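Sterol carrier protein 2 (Thermus thermophilus, PDB 2CX7) probably binds sterols or other lipids and carries them between membranes. Local coordinates at residues A[11-14]-A[15-19]; A[38-41]-A[42-45]; A[79-82]-A[83-87]. All blocks are in the same frame, centred on the assembly; numbering follows the deposited sequence.

Contact 1 (A[11-14]-A[15-19]); sequences AYCR and KLNES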
ATOM      1  N   ALA A  11       9.612   2.350   8.220  1.00 21.45           N
ATOM      2  CA  ALA A  11      10.270   1.056   8.129  1.00 21.56           C
ATOM      3  C   ALA A  11       9.936   0.376   6.806  1.00 19.82           C
ATOM      4  O   ALA A  11      10.750  -0.366   6.261  1.00 20.19           O
ATOM      5  CB  ALA A  11       9.847   0.163   9.296  1.00 25.36           C
ATOM      6  N   TYR A  12       8.730   0.631   6.304  1.00 16.88           N
ATOM      7  CA  TYR A  12       8.275   0.035   5.048  1.00 19.37           C
ATOM      8  C   TYR A  12       9.041   0.635   3.866  1.00 18.23           C
ATOM      9  O   TYR A  12       9.509  -0.091   2.990  1.00 19.82           O
ATOM     10  CB  TYR A  12       6.773   0.269   4.901  1.00 19.75           C
ATOM     11  CG  TYR A  12       6.129  -0.343   3.679  1.00 15.14           C
ATOM     12  CD1 TYR A  12       6.595  -1.542   3.136  1.00 13.19           C
ATOM     13  CD2 TYR A  12       4.988   0.233   3.122  1.00 21.58           C
ATOM     14  CE1 TYR A  12       5.932  -2.157   2.075  1.00 13.06           C
ATOM     15  CE2 TYR A  12       4.318  -0.370   2.067  1.00 20.32           C
ATOM     16  CZ  TYR A  12       4.790  -1.564   1.551  1.00 20.08           C
ATOM     17  OH  TYR A  12       4.087  -2.182   0.545  1.00 19.38           O
ATOM     18  N   CYS A  13       9.175   1.956   3.852  1.00 17.39           N
ATOM     19  CA  CYS A  13       9.903   2.635   2.775  1.00 20.72           C
ATOM     20  C   CYS A  13      11.321   2.086   2.728  1.00 18.80           C
ATOM     21  O   CYS A  13      11.833   1.764   1.658  1.00 17.70           O
ATOM     22  CB  CYS A  13       9.921   4.144   3.020  1.00 20.12           C
ATOM     23  SG  CYS A  13      10.408   5.248   1.634  1.00 25.41           S
ATOM     24  N   ARG A  14      11.950   1.953   3.891  1.00 21.94           N
ATOM     25  CA  ARG A  14      13.304   1.423   3.961  1.00 20.10           C
ATOM     26  C   ARG A  14      13.367  -0.005   3.433  1.00 21.30           C
ATOM     27  O   ARG A  14      14.262  -0.348   2.662  1.00 19.90           O
ATOM     28  CB  ARG A  14      13.815   1.461   5.407  1.00 29.41           C
ATOM     29  CG  ARG A  14      15.238   0.975   5.552  1.00 30.85           C
ATOM     30  CD  ARG A  14      15.718   1.055   6.990  1.00 35.23           C
ATOM     31  NE  ARG A  14      17.124   0.680   7.097  1.00 40.34           N
ATOM     32  CZ  ARG A  14      17.758   0.467   8.247  1.00 48.74           C
ATOM     33  NH1 ARG A  14      17.111   0.593   9.401  1.00 47.29           N
ATOM     34  NH2 ARG A  14      19.039   0.122   8.243  1.00 48.66           N
ATOM     35  N   LYS A  15      12.415  -0.843   3.845  1.00 19.92           N
ATOM     36  CA  LYS A  15      12.381  -2.232   3.397  1.00 17.66           C
ATOM     37  C   LYS A  15      12.223  -2.328   1.882  1.00 17.52           C
ATOM     38  O   LYS A  15      12.805  -3.206   1.244  1.00 17.64           O
ATOM     39  CB  LYS A  15      11.240  -2.991   4.076  1.00 23.70           C
ATOM     40  CG  LYS A  15      11.619  -3.631   5.400  1.00 33.01           C
ATOM     41  CD  LYS A  15      12.609  -4.777   5.203  1.00 34.89           C
ATOM     42  CE  LYS A  15      12.812  -5.542   6.506  1.00 42.61           C
ATOM     43  NZ  LYS A  15      13.685  -6.742   6.349  1.00 39.44           N
ATOM     44  N   LEU A  16      11.427  -1.430   1.314  1.00 17.58           N
ATOM     45  CA  LEU A  16      11.229  -1.421  -0.134  1.00 13.90           C
ATOM     46  C   LEU A  16      12.526  -1.038  -0.832  1.00 15.04           C
ATOM     47  O   LEU A  16      12.851  -1.576  -1.877  1.00 14.89           O
ATOM     48  CB  LEU A  16      10.124  -0.434  -0.522  1.00 15.59           C
ATOM     49  CG  LEU A  16       8.685  -0.861  -0.205  1.00 13.67           C
ATOM     50  CD1 LEU A  16       7.749   0.307  -0.464  1.00 14.66           C
ATOM     51  CD2 LEU A  16       8.292  -2.073  -1.076  1.00 11.31           C
ATOM     52  N   ASN A  17      13.268  -0.095  -0.261  1.00 16.13           N
ATOM     53  CA  ASN A  17      14.523   0.303  -0.879  1.00 16.62           C
ATOM     54  C   ASN A  17      15.569  -0.800  -0.769  1.00 17.35           C
ATOM     55  O   ASN A  17      16.511  -0.830  -1.540  1.00 17.07           O
ATOM     56  CB  ASN A  17      15.049   1.607  -0.260  1.00 14.72           C
ATOM     57  CG  ASN A  17      14.326   2.836  -0.792  1.00 17.20           C
ATOM     58  OD1 ASN A  17      14.101   2.960  -1.998  1.00 20.23           O
ATOM     59  ND2 ASN A  17      13.961   3.745   0.096  1.00 15.96           N
ATOM     60  N   GLU A  18      15.380  -1.720   0.175  1.00 16.70           N
ATOM     61  CA  GLU A  18      16.318  -2.820   0.386  1.00 18.84           C
ATOM     62  C   GLU A  18      15.910  -4.072  -0.385  1.00 20.08           C
ATOM     63  O   GLU A  18      16.635  -5.071  -0.405  1.00 21.69           O
ATOM     64  CB  GLU A  18      16.399  -3.146   1.885  1.00 22.13           C
ATOM     65  CG  GLU A  18      16.788  -1.957   2.743  1.00 26.57           C
ATOM     66  CD  GLU A  18      16.693  -2.243   4.235  1.00 32.67           C
ATOM     67  OE1 GLU A  18      15.724  -2.908   4.658  1.00 35.62           O
ATOM     68  OE2 GLU A  18      17.579  -1.789   4.980  1.00 29.58           O
ATOM     69  N   SER A  19      14.753  -4.018  -1.036  1.00 18.71           N
ATOM     70  CA  SER A  19      14.251  -5.173  -1.777  1.00 20.99           C
ATOM     71  C   SER A  19      14.611  -5.175  -3.255  1.00 19.94           C
ATOM     72  O   SER A  19      14.069  -4.391  -4.029  1.00 17.07           O
ATOM     73  CB  SER A  19      12.727  -5.261  -1.640  1.00 17.08           C
ATOM     74  OG  SER A  19      12.189  -6.271  -2.480  1.00 17.12           O
TER
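The shortest polar bond here runs from L16 N to Y12 O at 2.9 Å, with an N-H...O angle of 155°. K15 N bonds A11 O and N17 N bonds C13 O in the same i to i+4 pattern. The next bond, from E18 N to R14 O, is weak. One turn apart, the side chains of Y12 and L16 pack together. CG of Y12 stands anti to its backbone nitrogen (chi1 -177°), beside the carbonyl carbon, and this carries the ring forward along the helix to L16. There L16 CD1 lies over one ring face, 4.0 Å from the centroid, in a CH-pi contact. L16 CG touches Y12 CE1 at 3.8 Å. The phenol oxygen of Y12 is tied to L122 O. On the outer side, the extended chain of R14 reaches E18, and NE forms a long salt bridge to OE2 at 3.3 Å. The guanidinium and carboxylate planes are 47° apart. N17 ND2 comes within 4.2 Å of C13 SG, while N17 OD1 accepts from C60 N. C13 itself forms a disulfide with C60. These are the last turns of an amphipathic helix, packed on the sheet and cross-linked to strand 59-67.

Contact 2 (A[38-41]-A[42-45]); sequences RPDP and KAGF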
ATOM      1  N   ARG A  38     -10.404   2.688   5.972  1.00 10.65           N
ATOM      2  CA  ARG A  38     -11.661   3.405   6.172  1.00 12.56           C
ATOM      3  C   ARG A  38     -11.837   3.718   7.656  1.00 14.20           C
ATOM      4  O   ARG A  38     -11.250   3.040   8.504  1.00 11.74           O
ATOM      5  CB  ARG A  38     -12.833   2.543   5.703  1.00 11.36           C
ATOM      6  CG  ARG A  38     -12.781   2.171   4.225  1.00 15.38           C
ATOM      7  CD  ARG A  38     -14.044   1.426   3.798  1.00 20.12           C
ATOM      8  NE  ARG A  38     -14.052   1.206   2.355  1.00 18.24           N
ATOM      9  CZ  ARG A  38     -13.989   0.016   1.770  1.00 17.68           C
ATOM     10  NH1 ARG A  38     -13.917  -1.095   2.503  1.00 14.11           N
ATOM     11  NH2 ARG A  38     -13.976  -0.058   0.449  1.00 15.99           N
ATOM     12  N   PRO A  39     -12.631   4.752   7.989  1.00 12.69           N
ATOM     13  CA  PRO A  39     -12.859   5.110   9.396  1.00 14.80           C
ATOM     14  C   PRO A  39     -13.260   3.879  10.210  1.00 15.19           C
ATOM     15  O   PRO A  39     -14.139   3.099   9.803  1.00 13.09           O
ATOM     16  CB  PRO A  39     -13.981   6.135   9.307  1.00 16.30           C
ATOM     17  CG  PRO A  39     -13.621   6.864   8.034  1.00 17.37           C
ATOM     18  CD  PRO A  39     -13.316   5.708   7.096  1.00 18.15           C
ATOM     19  N   ASP A  40     -12.623   3.733  11.370  1.00 13.34           N
ATOM     20  CA  ASP A  40     -12.846   2.599  12.253  1.00 13.58           C
ATOM     21  C   ASP A  40     -12.579   3.065  13.691  1.00 12.97           C
ATOM     22  O   ASP A  40     -11.490   2.860  14.227  1.00 13.26           O
ATOM     23  CB  ASP A  40     -11.865   1.477  11.886  1.00 13.28           C
ATOM     24  CG  ASP A  40     -12.176   0.157  12.569  1.00 22.80           C
ATOM     25  OD1 ASP A  40     -12.957   0.144  13.542  1.00 21.66           O
ATOM     26  OD2 ASP A  40     -11.616  -0.878  12.133  1.00 20.36           O
ATOM     27  N   PRO A  41     -13.565   3.718  14.320  1.00 13.28           N
ATOM     28  CA  PRO A  41     -13.421   4.205  15.696  1.00 15.14           C
ATOM     29  C   PRO A  41     -12.979   3.112  16.689  1.00 15.76           C
ATOM     30  O   PRO A  41     -12.142   3.361  17.559  1.00 16.85           O
ATOM     31  CB  PRO A  41     -14.817   4.735  16.017  1.00 18.07           C
ATOM     32  CG  PRO A  41     -15.317   5.209  14.688  1.00 21.80           C
ATOM     33  CD  PRO A  41     -14.861   4.115  13.745  1.00 15.83           C
ATOM     34  N   LYS A  42     -13.556   1.919  16.554  1.00 17.15           N
ATOM     35  CA  LYS A  42     -13.239   0.783  17.438  1.00 22.97           C
ATOM     36  C   LYS A  42     -11.766   0.397  17.382  1.00 19.47           C
ATOM     37  O   LYS A  42     -11.216  -0.164  18.337  1.00 20.99           O
ATOM     38  CB  LYS A  42     -14.068  -0.443  17.048  1.00 25.14           C
ATOM     39  CG  LYS A  42     -15.561  -0.240  17.024  1.00 34.40           C
ATOM     40  CD  LYS A  42     -16.090   0.044  18.404  1.00 36.63           C
ATOM     41  CE  LYS A  42     -17.500  -0.488  18.546  1.00 38.20           C
ATOM     42  NZ  LYS A  42     -18.014  -0.252  19.916  1.00 42.68           N
ATOM     43  N   ALA A  43     -11.127   0.692  16.256  1.00 16.17           N
ATOM     44  CA  ALA A  43      -9.719   0.368  16.067  1.00 17.83           C
ATOM     45  C   ALA A  43      -8.795   1.546  16.350  1.00 15.67           C
ATOM     46  O   ALA A  43      -7.587   1.444  16.158  1.00 20.92           O
ATOM     47  CB  ALA A  43      -9.491  -0.135  14.641  1.00 18.11           C
ATOM     48  N   GLY A  44      -9.359   2.665  16.790  1.00 17.22           N
ATOM     49  CA  GLY A  44      -8.539   3.828  17.096  1.00 18.04           C
ATOM     50  C   GLY A  44      -8.244   4.723  15.905  1.00 16.06           C
ATOM     51  O   GLY A  44      -7.346   5.570  15.957  1.00 15.59           O
ATOM     52  N   PHE A  45      -8.994   4.536  14.826  1.00 14.07           N
ATOM     53  CA  PHE A  45      -8.810   5.338  13.615  1.00 11.01           C
ATOM     54  C   PHE A  45     -10.165   5.951  13.262  1.00 12.43           C
ATOM     55  O   PHE A  45     -10.733   5.644  12.221  1.00 16.12           O
ATOM     56  CB  PHE A  45      -8.331   4.434  12.473  1.00 15.68           C
ATOM     57  CG  PHE A  45      -6.974   3.819  12.711  1.00 16.70           C
ATOM     58  CD1 PHE A  45      -6.786   2.449  12.573  1.00 19.78           C
ATOM     59  CD2 PHE A  45      -5.881   4.619  13.043  1.00 22.38           C
ATOM     60  CE1 PHE A  45      -5.517   1.881  12.760  1.00 18.16           C
ATOM     61  CE2 PHE A  45      -4.615   4.066  13.233  1.00 22.16           C
ATOM     62  CZ  PHE A  45      -4.436   2.693  13.089  1.00 21.91           C
TER
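The methyl of A43 lies over one face of the D40 carboxylate, with both CG and OD2 of D40 3.4 Å from A43 CB. One step further on, the A43 carbonyl oxygen sits over one face of the F45 ring, 3.8 Å above the plane and offset toward the rim. The other carboxylate oxygen, D40 OD1, accepts a weak hydrogen bond of 3.3 Å from A43 N. The donor comes from above the carboxylate plane, which fits a weak bond. With CG anti to the backbone nitrogen (chi1 -169°), the carboxylate turns forward beside the carbonyl carbon and reaches the turn that follows. D40 O is gripped twice. A43 N at 3.0 Å and F45 N at 3.1 Å approach it from opposite faces of the carbonyl plane. The bond from D40 N to F45 O is almost straight, at 2.8 Å and 177°, and closes a single antiparallel bridge. Two residues, G44 and F45, stand opposite the single D40, a G1 beta bulge. It lies in the surface loop between strands 32-37 and 49-56, where D40 and A43 rest on L80 of helix 80-86. The backbone of G44 has a positive phi (86°), where a beta carbon would press on the carbonyl oxygen of A43. Before the bulge, the chain from P41 to A43 makes a short 3-10 segment, and G44 N bonds P41 O across it. R38 points elsewhere, into salt bridges that include E77 and E103. P39 CA adds a C-H...O contact to F45 O.

Contact 3 (A[79-82]-A[83-87]); sequences DLAT and WQEVL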
ATOM      1  N   ASP A  79     -11.267  -1.848   4.498  1.00 14.32           N
ATOM      2  CA  ASP A  79     -11.543  -1.917   5.930  1.00 16.34           C
ATOM      3  C   ASP A  79     -10.239  -2.384   6.573  1.00 16.47           C
ATOM      4  O   ASP A  79      -9.478  -3.138   5.958  1.00 14.84           O
ATOM      5  CB  ASP A  79     -12.617  -2.964   6.226  1.00 19.54           C
ATOM      6  CG  ASP A  79     -14.026  -2.439   6.049  1.00 23.08           C
ATOM      7  OD1 ASP A  79     -14.209  -1.454   5.311  1.00 19.36           O
ATOM      8  OD2 ASP A  79     -14.957  -3.033   6.647  1.00 27.47           O
ATOM      9  N   LEU A  80      -9.984  -1.957   7.804  1.00 10.57           N
ATOM     10  CA  LEU A  80      -8.766  -2.359   8.501  1.00 11.85           C
ATOM     11  C   LEU A  80      -8.568  -3.873   8.471  1.00 10.05           C
ATOM     12  O   LEU A  80      -7.470  -4.358   8.179  1.00 14.50           O
ATOM     13  CB  LEU A  80      -8.800  -1.897   9.960  1.00 15.48           C
ATOM     14  CG  LEU A  80      -7.595  -2.343  10.797  1.00 13.96           C
ATOM     15  CD1 LEU A  80      -6.316  -1.833  10.147  1.00 21.92           C
ATOM     16  CD2 LEU A  80      -7.736  -1.850  12.228  1.00 17.62           C
ATOM     17  N   ALA A  81      -9.633  -4.618   8.758  1.00 14.11           N
ATOM     18  CA  ALA A  81      -9.559  -6.076   8.788  1.00 18.84           C
ATOM     19  C   ALA A  81      -9.022  -6.653   7.490  1.00 15.64           C
ATOM     20  O   ALA A  81      -8.239  -7.611   7.500  1.00 14.66           O
ATOM     21  CB  ALA A  81     -10.921  -6.668   9.088  1.00 18.11           C
ATOM     22  N   THR A  82      -9.449  -6.073   6.370  1.00 12.07           N
ATOM     23  CA  THR A  82      -8.996  -6.517   5.065  1.00 11.47           C
ATOM     24  C   THR A  82      -7.508  -6.255   4.924  1.00 13.88           C
ATOM     25  O   THR A  82      -6.753  -7.143   4.510  1.00 15.36           O
ATOM     26  CB  THR A  82      -9.752  -5.787   3.944  1.00 12.98           C
ATOM     27  OG1 THR A  82     -11.152  -6.038   4.100  1.00 15.98           O
ATOM     28  CG2 THR A  82      -9.311  -6.294   2.578  1.00 14.64           C
ATOM     29  N   TRP A  83      -7.075  -5.046   5.270  1.00 10.23           N
ATOM     30  CA  TRP A  83      -5.651  -4.727   5.174  1.00 13.07           C
ATOM     31  C   TRP A  83      -4.829  -5.648   6.070  1.00 16.28           C
ATOM     32  O   TRP A  83      -3.734  -6.061   5.695  1.00 15.63           O
ATOM     33  CB  TRP A  83      -5.380  -3.265   5.550  1.00 12.28           C
ATOM     34  CG  TRP A  83      -5.576  -2.293   4.417  1.00 16.31           C
ATOM     35  CD1 TRP A  83      -6.415  -1.210   4.397  1.00 16.13           C
ATOM     36  CD2 TRP A  83      -4.923  -2.315   3.147  1.00 16.64           C
ATOM     37  NE1 TRP A  83      -6.323  -0.564   3.192  1.00 15.35           N
ATOM     38  CE2 TRP A  83      -5.412  -1.218   2.405  1.00 16.31           C
ATOM     39  CE3 TRP A  83      -3.966  -3.156   2.559  1.00 16.62           C
ATOM     40  CZ2 TRP A  83      -4.980  -0.941   1.107  1.00 15.84           C
ATOM     41  CZ3 TRP A  83      -3.539  -2.880   1.264  1.00 18.64           C
ATOM     42  CH2 TRP A  83      -4.047  -1.779   0.554  1.00 19.10           C
ATOM     43  N   GLN A  84      -5.350  -5.974   7.252  1.00 14.34           N
ATOM     44  CA  GLN A  84      -4.611  -6.866   8.148  1.00 14.85           C
ATOM     45  C   GLN A  84      -4.414  -8.220   7.466  1.00 14.28           C
ATOM     46  O   GLN A  84      -3.329  -8.805   7.517  1.00 19.13           O
ATOM     47  CB  GLN A  84      -5.351  -7.038   9.480  1.00 17.73           C
ATOM     48  CG  GLN A  84      -5.325  -5.776  10.342  1.00 18.86           C
ATOM     49  CD  GLN A  84      -6.118  -5.924  11.628  1.00 21.23           C
ATOM     50  OE1 GLN A  84      -7.179  -6.540  11.639  1.00 24.63           O
ATOM     51  NE2 GLN A  84      -5.617  -5.334  12.713  1.00 24.09           N
ATOM     52  N   GLU A  85      -5.456  -8.711   6.817  1.00 14.90           N
ATOM     53  CA  GLU A  85      -5.354  -9.981   6.114  1.00 17.73           C
ATOM     54  C   GLU A  85      -4.347  -9.914   4.980  1.00 18.79           C
ATOM     55  O   GLU A  85      -3.506 -10.803   4.840  1.00 19.48           O
ATOM     56  CB  GLU A  85      -6.720 -10.382   5.573  1.00 17.43           C
ATOM     57  CG  GLU A  85      -7.653 -10.866   6.650  1.00 22.50           C
ATOM     58  CD  GLU A  85      -9.084 -10.481   6.387  1.00 26.85           C
ATOM     59  OE1 GLU A  85      -9.461 -10.373   5.202  1.00 23.37           O
ATOM     60  OE2 GLU A  85      -9.836 -10.296   7.372  1.00 31.21           O
ATOM     61  N   VAL A  86      -4.414  -8.850   4.179  1.00 14.91           N
ATOM     62  CA  VAL A  86      -3.503  -8.711   3.048  1.00 17.55           C
ATOM     63  C   VAL A  86      -2.053  -8.544   3.475  1.00 19.18           C
ATOM     64  O   VAL A  86      -1.172  -9.278   3.020  1.00 18.86           O
ATOM     65  CB  VAL A  86      -3.894  -7.506   2.138  1.00 16.11           C
ATOM     66  CG1 VAL A  86      -2.830  -7.294   1.042  1.00 19.27           C
ATOM     67  CG2 VAL A  86      -5.235  -7.767   1.484  1.00 12.98           C
ATOM     68  N   LEU A  87      -1.808  -7.586   4.362  1.00 19.80           N
ATOM     69  CA  LEU A  87      -0.453  -7.309   4.809  1.00 25.28           C
ATOM     70  C   LEU A  87       0.127  -8.398   5.697  1.00 22.21           C
ATOM     71  O   LEU A  87       1.280  -8.304   6.120  1.00 30.56           O
ATOM     72  CB  LEU A  87      -0.401  -5.949   5.515  1.00 25.40           C
ATOM     73  CG  LEU A  87      -0.895  -4.783   4.646  1.00 27.83           C
ATOM     74  CD1 LEU A  87      -0.809  -3.486   5.435  1.00 28.72           C
ATOM     75  CD2 LEU A  87      -0.069  -4.680   3.369  1.00 23.72           C
TER
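Q84 N donates to L80 O at 2.8 Å, the shortest of the four helical bonds that join 79-82 to 83-87. V86 N to T82 O follows at 2.9 Å, and W83 N to D79 O and E85 N to A81 O are slightly longer. D79 holds the N-cap position, but its side chain makes no capping bond and pairs with R38. E85 bends at chi2, which folds its carboxylate back over its own helix. OE2 then lies 3.1 Å from A81 O. No hydrogen bond is assigned between them; if the carboxylate is ionised, the approach is probably unfavourable. Further out, Q84 and L80 pack obliquely, with Q84 CD 4.0 Å from L80 CG and Q84 CG near L80 CD1. With an alanine here, L80 is likely to lose the cover of the Q84 chain on this side, leaving a gap beside its CG. The carbonyl oxygen of T82 also meets V86 CG2 at 3.4 Å. The indole of W83 leads away from the helix start: NE1 bonds A36 O, and the ring packs on strands 32-37 and 74-78 and meets F4 edge-to-face. This is the short helix that follows strand 74-78 and lies against the sheet of the SCP-2 alpha/beta fold.

The contacts follow one another along the chain, all within the SCP-2 fold. Contact 1 lies in the last turns of helix 6-17, which packs on strands 49-56 and 59-67. Contact 2 is the loop after strand 32-37, and contact 3 is the helix after strand 74-78. These two strands are parallel neighbours in the mixed sheet. Contacts 2 and 3 touch, with centres 13 Å apart, and R38 NH1 bridges D79 OD1 at 2.8 Å. The centre of contact 1 is about 26 Å from that of contact 2. It is about 20 Å from that of contact 3, though their nearest atoms are about 6 Å apart, without touching. Helix 116-127 touches both contacts 1 and 3, so it links these parts of the fold.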